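Local structure of proteinase K (Serratia sp., 2B6N) at residues 116-121 and 147-152; 32-37 and 92-97; 159-164 and 185-190. The protein probably cleaves peptide bonds within proteins as a calcium-binding serine endopeptidase of the subtilase family, this chain holding the catalytic domain of a larger protein. One frame throughout, in Å; residues are numbered along the deposited sequence.

In the fold
Contact 2 (32-37 with 92-97) lies in the buried core, pairing two parallel strands of the central sheet through a regular ladder of backbone hydrogen bonds. Contact 1 (116-121 with 147-152) is partly buried and made by aliphatic packing; it joins the last turn of helix 107-120 and Ala121 to the turn after helix 137-148. These two contacts meet: Phe36 of contact 2 packs on Trp116, Val117 and Ala121 of contact 1, so strand pair and helix end share one hydrophobic layer. Contact 3 (159-164 with 185-190), about 27 Å from contact 2 between centres, is a surface contact on the opposite side of the chain's centre, where loops near the predicted active site meet through polar groups and one phenylalanine.

Contact 1 of 3, residues 116-121 and 147-152; sequences WVKNNA and VAAGIT
Ile151 reaches across to helix 107-120 with both branches of its side chain. Its CG1 lies anti to the carbonyl carbon (chi1 -61°), which carries this arm to Ala121: Ile151 CG1 is 3.7 Å from Ala121 CB. The terminal methyl, turned out of a staggered position (chi2 107°), settles over the last helical turn, with Ile151 CD1 3.8 Å from Lys118 CA. The other branch, CG2, meets Val117 CG1 at 4.1 Å, the two side chains slanting across one another. The side chain of Lys118 meets Ala149 through its aliphatic stem: Lys118 CG rests 3.7 Å from Ala149 CB, and the chain, bent at chi3, then carries its amino end away. Ala149 and Ile151 flank Gly150, whose positive phi ends helix 137-148 in a Schellman motif and turns the chain toward strand 152-156. The last turn of helix 107-120 and Ala121 just after it thus pack on the turn that follows helix 137-148, while Val117 also packs on Phe36 and Ile38 of the parallel sheet. With aliphatic groups doing nearly all the touching, and the backbone of the last helical turn the rest, the two parts are matched by shape and burial of apolar surface rather than by directed bonds.

Contact 2 of 3, residues 32-37 and 92-97; sequences GVTAFV and NVVGVR
Residues 33-37 and 92-96 are laced together by five backbone hydrogen bonds in parallel register. Val33, Ala35 and Val37 turn their polar backbone atoms toward Asn92, Val94 and Val96. Asn92 N donates to Val33 O at 3.1 Å, and the next bond, from Ala35 N to Asn92 O, is shorter (2.8 Å) and almost straight. Ala35 O then receives Val94 N, Val94 O receives Val37 N at 2.8 Å, and Val37 O receives Val96 N. This last donor stands 36° out of the carbonyl plane. A weak bond from Asn92 ND2 also reaches Val33 O. CA-H...O contacts from Thr34, Val93 and Phe36 fill in between the stronger bonds, with Phe36 CA 3.4 Å from Val94 O.

The strand axes run 25° apart, in the central parallel sheet of the subtilisin-like alpha/beta fold. Strand 92-97 lies between 53-58 and 34-39, and Phe36 uses its own backbone groups on the other side, with Val126 and Asn128 of strand 125-129.

Apolar contacts cover both faces of the pair. On one, Phe36 and Val94 point the same way side by side, Phe36 CD2 being 3.6 Å from Val94 CB. With OG1 anti to the carbonyl carbon (chi1 -59°), Thr34 turns its methyl to Val94, Thr34 CG2 lying 3.6 Å from Val94 CG2, and rests the same methyl over one face of the phenyl ring. Val96 CG2 comes to the ring edge, and Trp116 and Val117 of helix 107-120 cover this side. On the reverse face Val37 CG2 meets Val93 CG1 at 4.0 Å, and Val37 packs on Val76, Ala77 and Ile80 of helix 72-81, the helix that begins at His72, a predicted charge-relay residue.

Contact 3 of 3, residues 159-164 and 185-190; sequences NDNSNA and DSRSSF. With SO4 (sulfate ion), chain D.
Asn161 swings CG anti to its backbone nitrogen (chi1 -176°), which brings its amide to the edge of the Arg187 guanidinium, while Phe190 tucks CG between its own N and carbonyl carbon (chi1 52°), laying its ring alongside Asn159. The Asn161 amide and the guanidinium are nearly coplanar although the two side chains cross at about a right angle. Arg187 is held in place by further partners, a salt bridge to Asp264 and a hydrogen bond to Ser191 O. The side chains of Asn159 and Phe190 point the same way, amide plane and ring plane almost perpendicular.

The backbone bond across the contact runs from Asn161 N to Phe190 O, 2.9 Å long, its donor lying 54° out of the carbonyl plane. Asn159 CA approaches the same oxygen, 3.2 Å from Phe190 O. Ser188 CB lies over one face of the Phe190 ring near its rim, 3.4 Å above the plane. Beside the ring a sulfate, probably from the crystallisation liquor, takes Ser189 N on its O3 at 2.8 Å and Ser189 OG on its O2 at 2.6 Å; Ser204 OG binds it too.

Asn159 follows strand 152-156 close to Ser224, a position consistent with the oxyanion-hole asparagine of subtilases. A bound peptide rests its backbone on Asn159 and an apolar side chain on Phe190. One backbone hydrogen bond ties the two loops, so the contact is polar at the Asn161 and Arg187 end, while Asn159 and Phe190 face the peptide, and the sulfate marks where serine donors can receive an anion.

Contact 1 of 3, residues 116-121 and 147-152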
ATOM      1  N   TRP A 116     -16.398  -6.158  -1.495  1.00  8.82           N
ATOM      2  CA  TRP A 116     -16.108  -6.881  -2.736  1.00  8.74           C
ATOM      3  C   TRP A 116     -14.856  -7.735  -2.584  1.00  8.61           C
ATOM      4  O   TRP A 116     -14.864  -8.908  -2.957  1.00  8.77           O
ATOM      5  CB  TRP A 116     -16.001  -5.948  -3.963  1.00  8.43           C
ATOM      6  CG  TRP A 116     -15.911  -6.732  -5.258  1.00  9.78           C
ATOM      7  CD1 TRP A 116     -16.950  -7.149  -6.043  1.00 10.14           C
ATOM      8  CD2 TRP A 116     -14.723  -7.237  -5.862  1.00 10.51           C
ATOM      9  NE1 TRP A 116     -16.479  -7.855  -7.124  1.00 10.31           N
ATOM     10  CE2 TRP A 116     -15.112  -7.935  -7.031  1.00 10.50           C
ATOM     11  CE3 TRP A 116     -13.360  -7.165  -5.535  1.00 10.20           C
ATOM     12  CZ2 TRP A 116     -14.187  -8.550  -7.878  1.00 10.31           C
ATOM     13  CZ3 TRP A 116     -12.433  -7.775  -6.388  1.00  9.59           C
ATOM     14  CH2 TRP A 116     -12.859  -8.460  -7.542  1.00  9.62           C
ATOM     15  N   VAL A 117     -13.783  -7.147  -2.048  1.00  9.00           N
ATOM     16  CA  VAL A 117     -12.538  -7.909  -1.795  1.00  9.01           C
ATOM     17  C   VAL A 117     -12.794  -9.097  -0.854  1.00  9.55           C
ATOM     18  O   VAL A 117     -12.372 -10.224  -1.154  1.00  8.86           O
ATOM     19  CB  VAL A 117     -11.389  -7.008  -1.247  1.00  9.51           C
ATOM     20  CG1 VAL A 117     -10.133  -7.853  -0.895  1.00 10.02           C
ATOM     21  CG2 VAL A 117     -11.022  -5.918  -2.278  1.00  9.57           C
ATOM     22  N   LYS A 118     -13.467  -8.836   0.275  1.00  9.39           N
ATOM     23  CA  LYS A 118     -13.843  -9.887   1.236  1.00 10.30           C
ATOM     24  C   LYS A 118     -14.552 -11.059   0.543  1.00 11.29           C
ATOM     25  O   LYS A 118     -14.224 -12.228   0.783  1.00 11.43           O
ATOM     26  CB  LYS A 118     -14.741  -9.319   2.345  1.00 10.10           C
ATOM     27  CG  LYS A 118     -15.206 -10.375   3.363  1.00 10.62           C
ATOM     28  CD  LYS A 118     -16.030  -9.756   4.457  1.00  9.39           C
ATOM     29  CE  LYS A 118     -17.426  -9.378   3.970  1.00  8.88           C
ATOM     30  NZ  LYS A 118     -18.179  -8.661   5.049  1.00 10.54           N
ATOM     31  N   ASN A 119     -15.506 -10.736  -0.325  1.00 12.13           N
ATOM     32  CA  ASN A 119     -16.327 -11.755  -0.958  1.00 13.29           C
ATOM     33  C   ASN A 119     -15.668 -12.453  -2.137  1.00 13.77           C
ATOM     34  O   ASN A 119     -16.070 -13.560  -2.488  1.00 14.57           O
ATOM     35  CB  ASN A 119     -17.710 -11.190  -1.326  1.00 13.65           C
ATOM     36  CG  ASN A 119     -18.474 -10.712  -0.104  1.00 14.52           C
ATOM     37  OD1 ASN A 119     -18.359 -11.285   0.987  1.00 19.06           O
ATOM     38  ND2 ASN A 119     -19.248  -9.661  -0.271  1.00 17.65           N
ATOM     39  N   ASN A 120     -14.650 -11.825  -2.724  1.00 13.99           N
ATOM     40  CA  ASN A 120     -14.066 -12.308  -3.977  1.00 14.29           C
ATOM     41  C   ASN A 120     -12.616 -12.773  -3.910  1.00 14.18           C
ATOM     42  O   ASN A 120     -12.153 -13.485  -4.802  1.00 13.65           O
ATOM     43  CB  ASN A 120     -14.223 -11.266  -5.063  1.00 14.38           C
ATOM     44  CG  ASN A 120     -15.637 -11.201  -5.571  1.00 15.56           C
ATOM     45  OD1 ASN A 120     -16.023 -11.986  -6.437  1.00 18.08           O
ATOM     46  ND2 ASN A 120     -16.434 -10.315  -5.001  1.00 14.60           N
ATOM     47  N   ALA A 121     -11.902 -12.386  -2.866  1.00 14.16           N
ATOM     48  CA  ALA A 121     -10.522 -12.848  -2.709  1.00 14.57           C
ATOM     49  C   ALA A 121     -10.462 -14.381  -2.617  1.00 15.11           C
ATOM     50  O   ALA A 121     -11.277 -15.008  -1.939  1.00 14.52           O
ATOM     51  CB  ALA A 121      -9.869 -12.214  -1.489  1.00 14.69           C
ATOM     52  N   VAL A 147     -10.685  -8.450   7.162  1.00  8.13           N
ATOM     53  CA  VAL A 147      -9.489  -9.002   7.801  1.00  9.13           C
ATOM     54  C   VAL A 147      -9.823 -10.308   8.543  1.00  9.60           C
ATOM     55  O   VAL A 147      -9.080 -11.281   8.436  1.00 10.00           O
ATOM     56  CB  VAL A 147      -8.796  -7.972   8.728  1.00  9.01           C
ATOM     57  CG1 VAL A 147      -7.636  -8.610   9.476  1.00  9.94           C
ATOM     58  CG2 VAL A 147      -8.277  -6.781   7.876  1.00  7.19           C
ATOM     59  N   ALA A 148     -10.938 -10.316   9.279  1.00 10.17           N
ATOM     60  CA  ALA A 148     -11.391 -11.532   9.968  1.00 11.16           C
ATOM     61  C   ALA A 148     -11.690 -12.656   8.966  1.00 12.01           C
ATOM     62  O   ALA A 148     -11.631 -13.841   9.317  1.00 12.80           O
ATOM     63  CB  ALA A 148     -12.589 -11.247  10.853  1.00 11.16           C
ATOM     64  N   ALA A 149     -11.970 -12.281   7.721  1.00 11.91           N
ATOM     65  CA  ALA A 149     -12.217 -13.225   6.632  1.00 12.36           C
ATOM     66  C   ALA A 149     -10.937 -13.700   5.941  1.00 12.25           C
ATOM     67  O   ALA A 149     -10.991 -14.490   4.999  1.00 13.21           O
ATOM     68  CB  ALA A 149     -13.205 -12.615   5.606  1.00 12.54           C
ATOM     69  N   GLY A 150      -9.786 -13.211   6.402  1.00 12.01           N
ATOM     70  CA  GLY A 150      -8.492 -13.733   5.963  1.00 11.44           C
ATOM     71  C   GLY A 150      -7.670 -12.885   5.010  1.00 11.32           C
ATOM     72  O   GLY A 150      -6.673 -13.361   4.477  1.00 11.95           O
ATOM     73  N   ILE A 151      -8.075 -11.639   4.784  1.00 10.20           N
ATOM     74  CA  ILE A 151      -7.336 -10.762   3.861  1.00  9.45           C
ATOM     75  C   ILE A 151      -6.616  -9.700   4.668  1.00  8.68           C
ATOM     76  O   ILE A 151      -7.237  -8.965   5.430  1.00  7.96           O
ATOM     77  CB  ILE A 151      -8.259 -10.098   2.792  1.00  9.26           C
ATOM     78  CG1 ILE A 151      -8.938 -11.160   1.909  1.00 11.45           C
ATOM     79  CG2 ILE A 151      -7.480  -9.121   1.918  1.00  9.81           C
ATOM     80  CD1 ILE A 151     -10.427 -11.345   2.200  1.00 13.13           C
ATOM     81  N   THR A 152      -5.299  -9.626   4.493  1.00  7.28           N
ATOM     82  CA  THR A 152      -4.504  -8.598   5.145  1.00  7.09           C
ATOM     83  C   THR A 152      -4.838  -7.251   4.504  1.00  6.65           C
ATOM     84  O   THR A 152      -4.701  -7.112   3.291  1.00  7.87           O
ATOM     85  CB  THR A 152      -2.986  -8.912   4.982  1.00  7.14           C
ATOM     86  OG1 THR A 152      -2.692 -10.176   5.616  1.00  6.19           O
ATOM     87  CG2 THR A 152      -2.103  -7.808   5.569  1.00  7.65           C
TER

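Contact 2 of 3, residues 32-37 and 92-97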
ATOM      1  N   GLY A  32       1.852 -16.204  -6.520  1.00  9.75           N
ATOM      2  CA  GLY A  32       0.742 -16.906  -5.891  1.00 10.67           C
ATOM      3  C   GLY A  32      -0.081 -16.054  -4.946  1.00 11.35           C
ATOM      4  O   GLY A  32      -0.995 -16.574  -4.275  1.00 12.39           O
ATOM      5  N   VAL A  33       0.223 -14.754  -4.905  1.00  9.79           N
ATOM      6  CA  VAL A  33      -0.484 -13.789  -4.049  1.00  9.14           C
ATOM      7  C   VAL A  33      -1.232 -12.767  -4.911  1.00  8.91           C
ATOM      8  O   VAL A  33      -0.787 -12.435  -6.013  1.00  8.77           O
ATOM      9  CB  VAL A  33       0.512 -13.029  -3.103  1.00  8.67           C
ATOM     10  CG1 VAL A  33      -0.220 -12.040  -2.176  1.00  8.10           C
ATOM     11  CG2 VAL A  33       1.320 -14.007  -2.269  1.00  9.22           C
ATOM     12  N   THR A  34      -2.381 -12.291  -4.422  1.00  8.79           N
ATOM     13  CA  THR A  34      -3.146 -11.274  -5.134  1.00  8.39           C
ATOM     14  C   THR A  34      -3.246 -10.018  -4.273  1.00  8.54           C
ATOM     15  O   THR A  34      -3.572 -10.083  -3.090  1.00  7.40           O
ATOM     16  CB  THR A  34      -4.561 -11.781  -5.489  1.00  9.45           C
ATOM     17  OG1 THR A  34      -4.441 -12.949  -6.300  1.00  9.62           O
ATOM     18  CG2 THR A  34      -5.335 -10.729  -6.294  1.00  9.44           C
ATOM     19  N   ALA A  35      -2.930  -8.881  -4.879  1.00  8.02           N
ATOM     20  CA  ALA A  35      -2.998  -7.604  -4.198  1.00  8.26           C
ATOM     21  C   ALA A  35      -4.152  -6.826  -4.792  1.00  7.69           C
ATOM     22  O   ALA A  35      -4.153  -6.521  -5.983  1.00  8.33           O
ATOM     23  CB  ALA A  35      -1.689  -6.830  -4.384  1.00  7.58           C
ATOM     24  N   PHE A  36      -5.122  -6.515  -3.946  1.00  7.29           N
ATOM     25  CA  PHE A  36      -6.309  -5.746  -4.328  1.00  6.62           C
ATOM     26  C   PHE A  36      -6.067  -4.252  -4.069  1.00  6.24           C
ATOM     27  O   PHE A  36      -5.786  -3.835  -2.945  1.00  6.50           O
ATOM     28  CB  PHE A  36      -7.519  -6.271  -3.555  1.00  6.92           C
ATOM     29  CG  PHE A  36      -7.907  -7.670  -3.947  1.00  6.75           C
ATOM     30  CD1 PHE A  36      -7.390  -8.784  -3.266  1.00  6.47           C
ATOM     31  CD2 PHE A  36      -8.774  -7.879  -5.015  1.00  8.37           C
ATOM     32  CE1 PHE A  36      -7.746 -10.099  -3.648  1.00  8.33           C
ATOM     33  CE2 PHE A  36      -9.143  -9.184  -5.403  1.00  9.65           C
ATOM     34  CZ  PHE A  36      -8.628 -10.289  -4.730  1.00  8.79           C
ATOM     35  N   VAL A  37      -6.159  -3.447  -5.122  1.00  6.10           N
ATOM     36  CA  VAL A  37      -5.847  -2.033  -5.011  1.00  5.44           C
ATOM     37  C   VAL A  37      -7.157  -1.257  -5.000  1.00  5.65           C
ATOM     38  O   VAL A  37      -7.801  -1.109  -6.039  1.00  5.06           O
ATOM     39  CB  VAL A  37      -4.927  -1.578  -6.161  1.00  6.12           C
ATOM     40  CG1 VAL A  37      -4.596  -0.077  -6.018  1.00  5.63           C
ATOM     41  CG2 VAL A  37      -3.645  -2.424  -6.168  1.00  4.70           C
ATOM     42  N   ASN A  92      -0.035 -10.796  -8.477  1.00  8.07           N
ATOM     43  CA  ASN A  92      -1.236 -10.443  -9.245  1.00  9.66           C
ATOM     44  C   ASN A  92      -1.861  -9.175  -8.679  1.00  9.21           C
ATOM     45  O   ASN A  92      -1.902  -8.996  -7.464  1.00  9.03           O
ATOM     46  CB  ASN A  92      -2.229 -11.597  -9.223  1.00 10.22           C
ATOM     47  CG  ASN A  92      -1.609 -12.862  -9.728  1.00 15.04           C
ATOM     48  OD1 ASN A  92      -1.188 -12.922 -10.881  1.00 17.01           O
ATOM     49  ND2 ASN A  92      -1.482 -13.869  -8.852  1.00 18.80           N
ATOM     50  N   VAL A  93      -2.319  -8.295  -9.567  1.00  8.85           N
ATOM     51  CA  VAL A  93      -2.866  -7.000  -9.196  1.00  9.16           C
ATOM     52  C   VAL A  93      -4.311  -6.955  -9.668  1.00  8.41           C
ATOM     53  O   VAL A  93      -4.593  -7.234 -10.836  1.00  9.08           O
ATOM     54  CB  VAL A  93      -2.077  -5.827  -9.833  1.00  8.77           C
ATOM     55  CG1 VAL A  93      -2.765  -4.460  -9.538  1.00  9.92           C
ATOM     56  CG2 VAL A  93      -0.633  -5.814  -9.319  1.00 10.51           C
ATOM     57  N   VAL A  94      -5.210  -6.620  -8.749  1.00  7.39           N
ATOM     58  CA  VAL A  94      -6.635  -6.471  -9.061  1.00  6.88           C
ATOM     59  C   VAL A  94      -7.134  -5.079  -8.660  1.00  6.53           C
ATOM     60  O   VAL A  94      -7.097  -4.686  -7.489  1.00  6.99           O
ATOM     61  CB  VAL A  94      -7.506  -7.581  -8.389  1.00  6.65           C
ATOM     62  CG1 VAL A  94      -9.011  -7.334  -8.694  1.00  8.38           C
ATOM     63  CG2 VAL A  94      -7.102  -8.950  -8.855  1.00  7.74           C
ATOM     64  N   GLY A  95      -7.609  -4.334  -9.651  1.00  6.56           N
ATOM     65  CA  GLY A  95      -8.159  -3.006  -9.405  1.00  6.13           C
ATOM     66  C   GLY A  95      -9.589  -3.040  -8.882  1.00  6.23           C
ATOM     67  O   GLY A  95     -10.476  -3.696  -9.465  1.00  6.37           O
ATOM     68  N   VAL A  96      -9.802  -2.353  -7.763  1.00  5.66           N
ATOM     69  CA  VAL A  96     -11.140  -2.167  -7.190  1.00  6.51           C
ATOM     70  C   VAL A  96     -11.356  -0.664  -7.143  1.00  6.73           C
ATOM     71  O   VAL A  96     -10.800   0.020  -6.291  1.00  6.26           O
ATOM     72  CB  VAL A  96     -11.264  -2.830  -5.794  1.00  6.44           C
ATOM     73  CG1 VAL A  96     -12.695  -2.720  -5.267  1.00  6.34           C
ATOM     74  CG2 VAL A  96     -10.887  -4.306  -5.908  1.00  5.62           C
ATOM     75  N   ARG A  97     -12.120  -0.145  -8.106  1.00  6.74           N
ATOM     76  CA  ARG A  97     -12.257   1.309  -8.248  1.00  6.43           C
ATOM     77  C   ARG A  97     -13.379   1.874  -7.378  1.00  7.08           C
ATOM     78  O   ARG A  97     -14.586   1.601  -7.600  1.00  7.45           O
ATOM     79  CB  ARG A  97     -12.401   1.707  -9.734  1.00  5.62           C
ATOM     80  CG  ARG A  97     -12.673   3.201  -9.934  1.00  6.04           C
ATOM     81  CD  ARG A  97     -12.656   3.579 -11.418  1.00  7.71           C
ATOM     82  NE  ARG A  97     -12.754   5.027 -11.623  1.00 11.13           N
ATOM     83  CZ  ARG A  97     -13.689   5.649 -12.350  1.00 11.37           C
ATOM     84  NH1 ARG A  97     -14.646   4.971 -12.980  1.00  8.02           N
ATOM     85  NH2 ARG A  97     -13.656   6.972 -12.448  1.00 12.00           N
TER

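Contact 3 of 3, residues 159-164 and 185-190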
ATOM      1  N   ASN A 159      -2.533  12.355   5.417  1.00  7.49           N
ATOM      2  CA  ASN A 159      -1.562  13.437   5.187  1.00  7.29           C
ATOM      3  C   ASN A 159      -1.887  14.726   5.957  1.00  7.81           C
ATOM      4  O   ASN A 159      -1.656  15.824   5.442  1.00  7.81           O
ATOM      5  CB  ASN A 159      -1.485  13.761   3.691  1.00  7.91           C
ATOM      6  CG  ASN A 159      -1.183  12.536   2.836  1.00 10.29           C
ATOM      7  OD1 ASN A 159      -1.678  12.413   1.696  1.00 15.55           O
ATOM      8  ND2 ASN A 159      -0.420  11.614   3.384  1.00  5.77           N
ATOM      9  N   ASP A 160      -2.385  14.586   7.181  1.00  7.46           N
ATOM     10  CA  ASP A 160      -2.940  15.721   7.951  1.00  8.22           C
ATOM     11  C   ASP A 160      -1.975  16.281   9.007  1.00  7.89           C
ATOM     12  O   ASP A 160      -2.329  17.215   9.753  1.00  7.98           O
ATOM     13  CB  ASP A 160      -4.234  15.263   8.638  1.00  8.34           C
ATOM     14  CG  ASP A 160      -5.198  14.595   7.673  1.00 10.45           C
ATOM     15  OD1 ASP A 160      -5.826  15.352   6.913  1.00 11.99           O
ATOM     16  OD2 ASP A 160      -5.326  13.330   7.655  1.00  9.85           O
ATOM     17  N   ASN A 161      -0.775  15.708   9.082  1.00  7.50           N
ATOM     18  CA  ASN A 161       0.178  16.053  10.137  1.00  7.91           C
ATOM     19  C   ASN A 161      -0.519  16.040  11.526  1.00  8.46           C
ATOM     20  O   ASN A 161      -0.341  16.949  12.368  1.00  7.81           O
ATOM     21  CB  ASN A 161       0.829  17.406   9.796  1.00  8.55           C
ATOM     22  CG  ASN A 161       1.911  17.815  10.776  1.00  9.49           C
ATOM     23  OD1 ASN A 161       2.141  19.024  10.999  1.00 13.84           O
ATOM     24  ND2 ASN A 161       2.579  16.844  11.360  1.00  6.70           N
ATOM     25  N   SER A 162      -1.318  14.991  11.747  1.00  8.19           N
ATOM     26  CA  SER A 162      -2.169  14.879  12.936  1.00  9.01           C
ATOM     27  C   SER A 162      -2.172  13.440  13.438  1.00  8.26           C
ATOM     28  O   SER A 162      -1.612  12.538  12.806  1.00  8.22           O
ATOM     29  CB  SER A 162      -3.611  15.282  12.611  1.00  8.14           C
ATOM     30  OG  SER A 162      -3.697  16.653  12.307  1.00 10.47           O
ATOM     31  N   ASN A 163      -2.823  13.229  14.574  1.00  8.05           N
ATOM     32  CA  ASN A 163      -3.037  11.888  15.101  1.00  7.95           C
ATOM     33  C   ASN A 163      -3.908  11.078  14.137  1.00  7.42           C
ATOM     34  O   ASN A 163      -5.083  11.408  13.911  1.00  6.98           O
ATOM     35  CB  ASN A 163      -3.692  12.007  16.493  1.00  8.03           C
ATOM     36  CG  ASN A 163      -3.816  10.681  17.210  1.00 10.26           C
ATOM     37  OD1 ASN A 163      -3.891   9.615  16.588  1.00 10.17           O
ATOM     38  ND2 ASN A 163      -3.862  10.743  18.537  1.00  7.60           N
ATOM     39  N   ALA A 164      -3.334  10.006  13.586  1.00  7.13           N
ATOM     40  CA  ALA A 164      -4.044   9.152  12.608  1.00  7.33           C
ATOM     41  C   ALA A 164      -5.354   8.530  13.140  1.00  7.29           C
ATOM     42  O   ALA A 164      -6.211   8.105  12.351  1.00  7.52           O
ATOM     43  CB  ALA A 164      -3.119   8.056  12.093  1.00  7.53           C
ATOM     44  N   ASP A 185      15.203   9.435   6.343  1.00  9.42           N
ATOM     45  CA  ASP A 185      14.564   8.704   7.456  1.00  9.21           C
ATOM     46  C   ASP A 185      13.787   9.611   8.426  1.00  9.22           C
ATOM     47  O   ASP A 185      13.468   9.185   9.540  1.00 10.18           O
ATOM     48  CB  ASP A 185      15.556   7.794   8.238  1.00  9.50           C
ATOM     49  CG  ASP A 185      15.925   6.524   7.478  1.00  9.32           C
ATOM     50  OD1 ASP A 185      15.217   6.188   6.494  1.00 10.26           O
ATOM     51  OD2 ASP A 185      16.916   5.857   7.872  1.00  9.39           O
ATOM     52  N   SER A 186      13.467  10.830   8.007  1.00  8.93           N
ATOM     53  CA  SER A 186      12.558  11.691   8.785  1.00  8.73           C
ATOM     54  C   SER A 186      11.118  11.257   8.534  1.00  7.79           C
ATOM     55  O   SER A 186      10.793  10.840   7.430  1.00  8.65           O
ATOM     56  CB  SER A 186      12.696  13.155   8.354  1.00  9.22           C
ATOM     57  OG  SER A 186      14.015  13.641   8.570  1.00 11.54           O
ATOM     58  N   ARG A 187      10.253  11.379   9.538  1.00  7.29           N
ATOM     59  CA  ARG A 187       8.810  11.404   9.273  1.00  7.02           C
ATOM     60  C   ARG A 187       8.531  12.511   8.242  1.00  6.49           C
ATOM     61  O   ARG A 187       8.995  13.658   8.398  1.00  6.72           O
ATOM     62  CB  ARG A 187       8.025  11.676  10.573  1.00  6.65           C
ATOM     63  CG  ARG A 187       6.524  11.752  10.365  1.00  7.89           C
ATOM     64  CD  ARG A 187       5.782  12.210  11.631  1.00  6.68           C
ATOM     65  NE  ARG A 187       6.111  13.602  11.958  1.00  7.70           N
ATOM     66  CZ  ARG A 187       5.390  14.660  11.599  1.00  8.14           C
ATOM     67  NH1 ARG A 187       4.263  14.510  10.908  1.00  8.10           N
ATOM     68  NH2 ARG A 187       5.779  15.884  11.972  1.00  9.50           N
ATOM     69  N   SER A 188       7.816  12.180   7.166  1.00  6.91           N
ATOM     70  CA  SER A 188       7.402  13.203   6.202  1.00  6.85           C
ATOM     71  C   SER A 188       6.587  14.272   6.915  1.00  7.02           C
ATOM     72  O   SER A 188       5.796  13.949   7.809  1.00  7.47           O
ATOM     73  CB  SER A 188       6.557  12.572   5.075  1.00  6.09           C
ATOM     74  OG  SER A 188       7.271  11.514   4.429  1.00  6.78           O
ATOM     75  N   SER A 189       6.747  15.538   6.517  1.00  7.94           N
ATOM     76  CA  SER A 189       6.110  16.650   7.251  1.00  8.20           C
ATOM     77  C   SER A 189       4.590  16.533   7.355  1.00  8.03           C
ATOM     78  O   SER A 189       3.984  17.029   8.325  1.00  8.03           O
ATOM     79  CB  SER A 189       6.479  17.996   6.621  1.00  8.24           C
ATOM     80  OG  SER A 189       6.009  18.051   5.283  1.00 10.43           O
ATOM     81  N   PHE A 190       3.977  15.894   6.351  1.00  7.08           N
ATOM     82  CA  PHE A 190       2.532  15.758   6.268  1.00  7.29           C
ATOM     83  C   PHE A 190       2.037  14.481   6.961  1.00  6.75           C
ATOM     84  O   PHE A 190       0.845  14.297   7.097  1.00  7.70           O
ATOM     85  CB  PHE A 190       2.100  15.708   4.786  1.00  6.16           C
ATOM     86  CG  PHE A 190       2.846  14.672   3.995  1.00  7.29           C
ATOM     87  CD1 PHE A 190       2.527  13.331   4.122  1.00  5.75           C
ATOM     88  CD2 PHE A 190       3.901  15.043   3.169  1.00  6.92           C
ATOM     89  CE1 PHE A 190       3.248  12.349   3.419  1.00  6.41           C
ATOM     90  CE2 PHE A 190       4.619  14.090   2.460  1.00  7.21           C
ATOM     91  CZ  PHE A 190       4.290  12.742   2.575  1.00  6.86           C
TER
HETATM   92  S   SO4 D 301       8.501  16.322   3.181  1.00 22.83           S
HETATM   93  O1  SO4 D 301       9.717  17.001   2.719  1.00 24.47           O
HETATM   94  O2  SO4 D 301       7.370  17.250   3.203  1.00 22.69           O
HETATM   95  O3  SO4 D 301       8.717  15.849   4.554  1.00 20.28           O
HETATM   96  O4  SO4 D 301       8.196  15.264   2.225  1.00 21.78           O